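Tryptophan synthase alpha chain (Aquifex aeolicus, PDB 2EKC) probably catalyses, as the alpha subunit of tryptophan synthase, the aldol cleavage of indoleglycerol phosphate to indole and glyceraldehyde 3-phosphate. Local coordinates at residues A[28-33]-A[81-86]; A[196-201]-A[207-212]; A[219-224]-A[229-234]. All blocks are in the same frame, centred on the assembly; numbering follows the deposited sequence. Where two conformers were deposited one is given.

How the contacts relate
All three contacts belong to one eight-stranded TIM barrel. They follow one another along the chain. Contact 1 pairs two outer helices, 30-42 and 78-91. Contacts 2 and 3 each set an outer helix on a strand, 192-204 on 209-212 and 218-225 on 230-233. Those two strands are neighbours in the parallel sheet, so contacts 2 and 3 touch; their centres are 12 Å apart. Contact 1 lies across the chain's centre from contact 2, with centres 31 Å apart, and its centre is 25 Å from that of contact 3. Contact 1 joins helices within the outer layer, and contacts 2 and 3 hold that layer on the barrel that carries the predicted active site.

Contact 1 (A[28-33]-A[81-86]); sequences PDYETS and VLELSE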
# COMPACT_ATOMS: atom_id res chain seq x y z
N PRO A 28 -1.45 16.37 7.58
CA PRO A 28 -0.83 17.70 7.52
C PRO A 28 0.15 17.95 8.67
O PRO A 28 0.90 18.93 8.66
CB PRO A 28 -2.03 18.64 7.54
CG PRO A 28 -3.02 17.90 8.37
CD PRO A 28 -2.90 16.50 7.82
N ASP A 29 0.12 17.05 9.66
CA ASP A 29 1.00 17.09 10.83
C ASP A 29 0.91 15.71 11.46
O ASP A 29 -0.04 14.97 11.18
CB ASP A 29 0.57 18.19 11.82
CG ASP A 29 -0.85 18.01 12.33
OD1 ASP A 29 -1.08 17.11 13.16
OD2 ASP A 29 -1.73 18.76 11.89
N TYR A 30 1.88 15.34 12.30
CA TYR A 30 1.86 14.01 12.91
C TYR A 30 0.55 13.65 13.59
O TYR A 30 -0.07 12.64 13.27
CB TYR A 30 3.00 13.84 13.91
CG TYR A 30 3.15 12.41 14.40
CD1 TYR A 30 3.89 11.47 13.68
CD2 TYR A 30 2.50 11.97 15.55
CE1 TYR A 30 3.98 10.14 14.09
CE2 TYR A 30 2.58 10.64 15.98
CZ TYR A 30 3.32 9.74 15.24
OH TYR A 30 3.39 8.42 15.64
N GLU A 31 0.12 14.48 14.54
CA GLU A 31 -1.12 14.23 15.28
C GLU A 31 -2.33 13.99 14.37
O GLU A 31 -3.05 13.01 14.53
CB GLU A 31 -1.42 15.40 16.23
CG GLU A 31 -2.70 15.20 17.04
CD GLU A 31 -2.94 16.33 18.04
OE1 GLU A 31 -2.99 17.51 17.62
OE2 GLU A 31 -3.10 16.03 19.24
N THR A 32 -2.55 14.90 13.42
CA THR A 32 -3.67 14.77 12.49
C THR A 32 -3.56 13.49 11.66
O THR A 32 -4.55 12.79 11.46
CB THR A 32 -3.75 15.98 11.55
OG1 THR A 32 -3.86 17.18 12.32
CG2 THR A 32 -4.95 15.86 10.62
N SER A 33 -2.36 13.16 11.20
CA SER A 33 -2.17 11.96 10.40
C SER A 33 -2.48 10.70 11.21
O SER A 33 -3.01 9.72 10.70
CB SER A 33 -0.74 11.88 9.83
OG SER A 33 0.22 11.53 10.80
N VAL A 81 7.96 7.37 11.56
CA VAL A 81 7.12 6.48 10.76
C VAL A 81 6.92 5.15 11.48
O VAL A 81 5.80 4.64 11.55
CB VAL A 81 7.75 6.19 9.38
CG1 VAL A 81 6.95 5.11 8.65
CG2 VAL A 81 7.78 7.48 8.54
N LEU A 82 8.00 4.59 12.01
CA LEU A 82 7.91 3.31 12.71
C LEU A 82 7.20 3.42 14.06
O LEU A 82 6.59 2.46 14.52
CB LEU A 82 9.30 2.68 12.88
CG LEU A 82 10.00 2.29 11.57
CD1 LEU A 82 11.28 1.54 11.89
CD2 LEU A 82 9.08 1.43 10.71
N GLU A 83 7.30 4.59 14.69
CA GLU A 83 6.62 4.81 15.97
C GLU A 83 5.12 4.74 15.72
O GLU A 83 4.37 4.18 16.52
CB GLU A 83 7.00 6.17 16.56
CG GLU A 83 6.20 6.58 17.80
CD GLU A 83 6.48 5.70 19.01
OE1 GLU A 83 6.26 4.48 18.95
OE2 GLU A 83 6.92 6.25 20.05
N LEU A 84 4.68 5.33 14.61
CA LEU A 84 3.27 5.33 14.25
C LEU A 84 2.81 3.90 13.93
O LEU A 84 1.72 3.50 14.31
CB LEU A 84 3.02 6.25 13.04
CG LEU A 84 1.59 6.35 12.51
CD1 LEU A 84 1.36 7.73 11.90
CD2 LEU A 84 1.33 5.25 11.48
N SER A 85 3.65 3.15 13.23
CA SER A 85 3.33 1.76 12.91
C SER A 85 3.17 0.97 14.21
O SER A 85 2.19 0.24 14.39
CB SER A 85 4.45 1.13 12.06
OG SER A 85 4.26 -0.28 11.93
N GLU A 86 4.13 1.11 15.11
CA GLU A 86 4.07 0.39 16.38
C GLU A 86 2.81 0.77 17.16
O GLU A 86 2.14 -0.09 17.73
CB GLU A 86 5.32 0.70 17.22
CG GLU A 86 5.31 0.04 18.59
CD GLU A 86 6.54 0.39 19.42
OE1 GLU A 86 7.64 -0.11 19.10
OE2 GLU A 86 6.41 1.18 20.38
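Y30 and L84 mark the closest backbone approach, 8.9 Å between their CA atoms, where the first turn of helix 30-42 faces the middle of helix 78-91. Side chains bridge this distance, and no hydrogen bond crosses. Y30 does most of the reaching. Its CG is anti to the backbone N (chi1 -171°), which carries the phenol outward to the other helix. The hydroxyl end comes to rest against the base of the L84 side chain: Y30 OH is 3.4 Å from both CA and CB of L84. Y30 CZ packs on L84 CB at 4.1 Å, approached obliquely. The two side chains run past each other, each heading for the other's helix. L84 sends its CD1 methyl back toward the first helix, where it meets S33 OG at 4.1 Å. E83 takes a smaller part. Its CG flanks the phenol oxygen, and its chain then bends at chi2 and leads the carboxylate away.

Bonds inside 28-33 hold this helix start in shape. D29 is the N-cap. Its OD1 accepts from T32 N at 2.7 Å in an almost straight bond (173°), and its OD2 accepts from T32 OG1 at 2.7 Å. Both carboxylate oxygens are thus held by one residue. S33 OG donates to Y30 O at 2.7 Å and is also bonded to G26 N. The hydroxyl beside the L84 methyl therefore has polar partners on its own side of the contact.

L84 packs further on L34 and F37 of helix 30-42. V81 and S85 turn away from 28-33 and touch strands 47-51 and 97-100. Helix 78-91 thus rests on the sheet while touching a neighbouring helix, as expected for the outer helical layer of a TIM barrel.

Contact 2 (A[196-201]-A[207-212]); sequences KKVEEY and KPVVVG
Y201 reaches from helix 192-204 to the loop just before strand 209-212 and meets K207 with the edge of its ring. The bond runs from Y201 OH to K207 O at 2.6 Å. The carbonyl oxygen lies in the plane of the ring. Seen from the carbonyl the approach is different: the hydroxyl stands 48° out of the carbonyl plane, off the lone-pair directions. The ring also passes V209. Y201 CE2 is 3.7 Å from V209 CB; the ring and V209 lie alongside each other and point opposite ways, with V209 at a slant to the ring. The phenol oxygen has a second partner, T174 OG1. Two hydrogen bonds thus hold the end of this buried ring.

V198, one turn earlier in the helix, meets the strand beside the Y201 contact. With its CG1 anti to the backbone N (chi1 173°), that methyl meets V209 CG1 at 4.1 Å, the two valines crossing at a slant. The other branch, CG2, faces V211 CG2 at 4.4 Å. V209 therefore lies against both V198 and Y201.

The K207 side chain leads away from the helix, and its NZ bonds to C167 O. C167 itself is joined to C205 by a disulfide, so helix 160-169 is tied to the loop just before the strand.

The helix segment runs nearly antiparallel to strand 209-212, at 166°, with the axes 11.0 Å apart. Strand 174-177 adjoins on one side: its F176 makes an edge-to-face contact with Y201. Strand 230-233 follows on the other, and I163 of helix 160-169 also touches Y201.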
# COMPACT_ATOMS: atom_id res chain seq x y z
N LYS A 196 -8.00 -6.57 -18.69
CA LYS A 196 -7.51 -7.62 -19.57
C LYS A 196 -6.14 -8.12 -19.11
O LYS A 196 -5.84 -9.31 -19.21
CB LYS A 196 -7.41 -7.12 -21.01
CG LYS A 196 -8.76 -7.00 -21.72
CD LYS A 196 -9.39 -8.38 -21.95
CE LYS A 196 -10.67 -8.29 -22.75
NZ LYS A 196 -11.30 -9.62 -22.98
N LYS A 197 -5.31 -7.21 -18.61
CA LYS A 197 -3.99 -7.59 -18.14
C LYS A 197 -4.12 -8.50 -16.93
O LYS A 197 -3.37 -9.47 -16.79
CB LYS A 197 -3.18 -6.35 -17.77
CG LYS A 197 -1.76 -6.66 -17.32
CD LYS A 197 -0.77 -6.62 -18.47
CE LYS A 197 -1.06 -7.65 -19.53
NZ LYS A 197 -0.19 -7.48 -20.73
N VAL A 198 -5.06 -8.18 -16.04
CA VAL A 198 -5.25 -8.99 -14.85
C VAL A 198 -5.74 -10.39 -15.22
O VAL A 198 -5.35 -11.37 -14.58
CB VAL A 198 -6.27 -8.34 -13.89
CG1 VAL A 198 -6.57 -9.29 -12.73
CG2 VAL A 198 -5.69 -7.03 -13.35
N GLU A 199 -6.58 -10.47 -16.24
CA GLU A 199 -7.09 -11.76 -16.67
C GLU A 199 -5.90 -12.62 -17.11
O GLU A 199 -5.86 -13.82 -16.82
CB GLU A 199 -8.11 -11.58 -17.80
CG GLU A 199 -9.20 -10.57 -17.44
CD GLU A 199 -10.37 -10.57 -18.40
OE1 GLU A 199 -10.16 -10.75 -19.62
OE2 GLU A 199 -11.52 -10.36 -17.93
N GLU A 200 -4.95 -12.01 -17.81
CA GLU A 200 -3.75 -12.73 -18.24
C GLU A 200 -3.02 -13.18 -16.99
O GLU A 200 -2.58 -14.33 -16.87
CB GLU A 200 -2.81 -11.82 -19.04
CG GLU A 200 -3.13 -11.69 -20.51
CD GLU A 200 -2.03 -10.95 -21.26
OE1 GLU A 200 -1.95 -9.71 -21.14
OE2 GLU A 200 -1.24 -11.62 -21.97
N TYR A 201 -2.88 -12.25 -16.05
CA TYR A 201 -2.21 -12.51 -14.78
C TYR A 201 -2.85 -13.72 -14.10
O TYR A 201 -2.15 -14.60 -13.59
CB TYR A 201 -2.33 -11.28 -13.88
CG TYR A 201 -1.89 -11.47 -12.45
CD1 TYR A 201 -0.56 -11.33 -12.07
CD2 TYR A 201 -2.82 -11.77 -11.45
CE1 TYR A 201 -0.16 -11.48 -10.74
CE2 TYR A 201 -2.44 -11.92 -10.12
CZ TYR A 201 -1.12 -11.77 -9.77
OH TYR A 201 -0.76 -11.88 -8.45
N LYS A 207 -1.61 -15.70 -6.89
CA LYS A 207 -1.50 -14.77 -5.78
C LYS A 207 -2.44 -13.57 -5.94
O LYS A 207 -2.62 -13.07 -7.05
CB LYS A 207 -0.05 -14.29 -5.64
CG LYS A 207 0.96 -15.42 -5.51
CD LYS A 207 2.29 -14.92 -4.99
CE LYS A 207 3.29 -16.05 -4.80
NZ LYS A 207 3.80 -16.57 -6.10
N PRO A 208 -3.04 -13.11 -4.84
CA PRO A 208 -3.96 -11.96 -4.92
C PRO A 208 -3.32 -10.73 -5.55
O PRO A 208 -2.11 -10.52 -5.46
CB PRO A 208 -4.36 -11.74 -3.46
CG PRO A 208 -3.22 -12.31 -2.68
CD PRO A 208 -2.89 -13.56 -3.45
N VAL A 209 -4.15 -9.92 -6.21
CA VAL A 209 -3.67 -8.72 -6.86
C VAL A 209 -4.56 -7.54 -6.53
O VAL A 209 -5.78 -7.65 -6.57
CB VAL A 209 -3.59 -8.90 -8.40
CG1 VAL A 209 -4.95 -9.33 -8.95
CG2 VAL A 209 -3.14 -7.60 -9.06
N VAL A 210 -3.94 -6.41 -6.17
CA VAL A 210 -4.69 -5.20 -5.86
C VAL A 210 -4.38 -4.18 -6.96
O VAL A 210 -3.27 -4.16 -7.51
CB VAL A 210 -4.31 -4.61 -4.47
CG1 VAL A 210 -4.73 -5.58 -3.37
CG2 VAL A 210 -2.83 -4.33 -4.39
N VAL A 211 -5.36 -3.36 -7.30
CA VAL A 211 -5.20 -2.37 -8.35
C VAL A 211 -5.42 -0.96 -7.81
O VAL A 211 -6.38 -0.71 -7.09
CB VAL A 211 -6.21 -2.65 -9.49
CG1 VAL A 211 -6.18 -1.53 -10.52
CG2 VAL A 211 -5.86 -3.97 -10.15
N GLY A 212 -4.52 -0.05 -8.17
CA GLY A 212 -4.64 1.31 -7.69
C GLY A 212 -4.60 2.38 -8.75
O GLY A 212 -4.53 2.10 -9.95

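Contact 3 (A[219-224]-A[229-234]); sequences EHAREI and DGVVVG
I224 turns its CG2 branch anti to the backbone N, while its CG1 lies beside that N (chi1 -61°). V231 holds CG1 anti to its own carbonyl carbon (chi1 -58°). These settings aim one methyl of each residue at the other. I224 CG2 and V231 CG1 are 3.4 Å apart, which is close for two methyl carbons. I224 CB stands close behind, 3.6 Å from the same V231 CG1. The side chains meet on a slant, and one valine methyl carries most of the contact.

The second branch of V231 serves A221, one turn earlier in the helix. V231 CG2, set between the backbone N and the carbonyl carbon, is 4.3 Å from A221 CB. V231 CG1 also lies 4.1 Å from A221 O. The small A221 side chain lets the backbones come near: the CA atoms of A221 and V231 are 6.4 Å apart. The two segments share no hydrogen bond; the contact is mainly apolar and buried.

This is the second half of a beta-alpha-beta unit made of strand 209-212, helix 218-225 and strand 230-233. The helix segment returns against the strand direction, at 146°, with 8.2 Å between the axes. Strand 230-233 is the eighth of the barrel and lies next to the first, 18-24, so it closes the sheet. At its far end G234 is the N-cap of the short helix 235-242. In relatives of this family the substrate phosphate sits near the start of that helix.

V231 also touches L19 of strand 18-24, and I224 reaches V211 of strand 209-212. A221 packs on L260 near the C-terminus. At the start of the strand D229 points away from the helix. Its OD2 pairs with R202 in a salt bridge and accepts from V209 N.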
# COMPACT_ATOMS: atom_id res chain seq x y z
N GLU A 219 -18.32 3.60 -6.77
CA GLU A 219 -18.48 3.00 -8.09
C GLU A 219 -17.15 2.46 -8.61
O GLU A 219 -17.10 1.40 -9.24
CB GLU A 219 -19.02 4.02 -9.09
CG GLU A 219 -20.51 4.31 -8.96
CD GLU A 219 -20.92 4.76 -7.57
OE1 GLU A 219 -20.30 5.71 -7.04
OE2 GLU A 219 -21.87 4.17 -7.01
N HIS A 220 -16.07 3.20 -8.34
CA HIS A 220 -14.74 2.80 -8.78
C HIS A 220 -14.34 1.50 -8.10
O HIS A 220 -13.83 0.58 -8.74
CB HIS A 220 -13.71 3.88 -8.44
CG HIS A 220 -14.03 5.23 -9.01
ND1 HIS A 220 -13.23 6.34 -8.79
CD2 HIS A 220 -15.06 5.66 -9.77
CE1 HIS A 220 -13.75 7.39 -9.40
NE2 HIS A 220 -14.87 7.00 -10.00
N ALA A 221 -14.56 1.44 -6.79
CA ALA A 221 -14.23 0.26 -6.01
C ALA A 221 -14.99 -0.96 -6.52
O ALA A 221 -14.41 -2.02 -6.73
CB ALA A 221 -14.56 0.49 -4.54
N ARG A 222 -16.29 -0.78 -6.73
CA ARG A 222 -17.14 -1.86 -7.23
C ARG A 222 -16.64 -2.36 -8.59
O ARG A 222 -16.51 -3.57 -8.80
CB ARG A 222 -18.58 -1.35 -7.36
CG ARG A 222 -19.55 -2.36 -7.98
CD ARG A 222 -19.67 -3.62 -7.13
NE ARG A 222 -20.39 -3.38 -5.88
CZ ARG A 222 -20.51 -4.27 -4.90
NH1 ARG A 222 -19.97 -5.48 -5.03
NH2 ARG A 222 -21.19 -3.97 -3.80
N GLU A 223 -16.35 -1.44 -9.50
CA GLU A 223 -15.87 -1.80 -10.83
C GLU A 223 -14.52 -2.52 -10.82
O GLU A 223 -14.37 -3.57 -11.43
CB GLU A 223 -15.79 -0.55 -11.71
CG GLU A 223 -17.12 0.16 -11.88
CD GLU A 223 -17.02 1.39 -12.76
OE1 GLU A 223 -16.26 2.32 -12.40
OE2 GLU A 223 -17.71 1.43 -13.80
N ILE A 224 -13.54 -1.94 -10.13
CA ILE A 224 -12.22 -2.55 -10.07
C ILE A 224 -12.27 -3.84 -9.26
O ILE A 224 -11.65 -4.84 -9.63
CB ILE A 224 -11.20 -1.61 -9.42
CG1 ILE A 224 -11.07 -0.34 -10.26
CG2 ILE A 224 -9.85 -2.31 -9.31
CD1 ILE A 224 -10.23 0.73 -9.64
N ASP A 229 -8.56 -8.43 -6.57
CA ASP A 229 -8.83 -8.94 -5.23
C ASP A 229 -8.89 -7.79 -4.24
O ASP A 229 -9.22 -7.97 -3.07
CB ASP A 229 -7.75 -9.94 -4.83
CG ASP A 229 -7.66 -11.09 -5.81
OD1 ASP A 229 -8.66 -11.82 -5.95
OD2 ASP A 229 -6.59 -11.26 -6.45
N GLY A 230 -8.57 -6.60 -4.73
CA GLY A 230 -8.60 -5.42 -3.88
C GLY A 230 -8.29 -4.14 -4.63
O GLY A 230 -7.80 -4.17 -5.76
N VAL A 231 -8.59 -3.02 -4.00
CA VAL A 231 -8.33 -1.72 -4.60
C VAL A 231 -7.55 -0.84 -3.63
O VAL A 231 -7.72 -0.91 -2.42
CB VAL A 231 -9.64 -1.00 -4.98
CG1 VAL A 231 -10.43 -1.87 -5.95
CG2 VAL A 231 -10.46 -0.71 -3.75
N VAL A 232 -6.68 -0.00 -4.19
CA VAL A 232 -5.86 0.90 -3.40
C VAL A 232 -6.36 2.33 -3.58
O VAL A 232 -6.54 2.79 -4.71
CB VAL A 232 -4.39 0.82 -3.85
CG1 VAL A 232 -3.52 1.66 -2.93
CG2 VAL A 232 -3.93 -0.63 -3.86
N VAL A 233 -6.60 3.00 -2.46
CA VAL A 233 -7.07 4.39 -2.48
C VAL A 233 -6.07 5.21 -1.67
O VAL A 233 -5.71 4.82 -0.56
CB VAL A 233 -8.46 4.51 -1.82
CG1 VAL A 233 -8.95 5.95 -1.90
CG2 VAL A 233 -9.43 3.57 -2.51
N GLY A 234 -5.62 6.32 -2.23
CA GLY A 234 -4.65 7.16 -1.54
C GLY A 234 -4.92 8.65 -1.65
O GLY A 234 -5.26 9.29 -0.66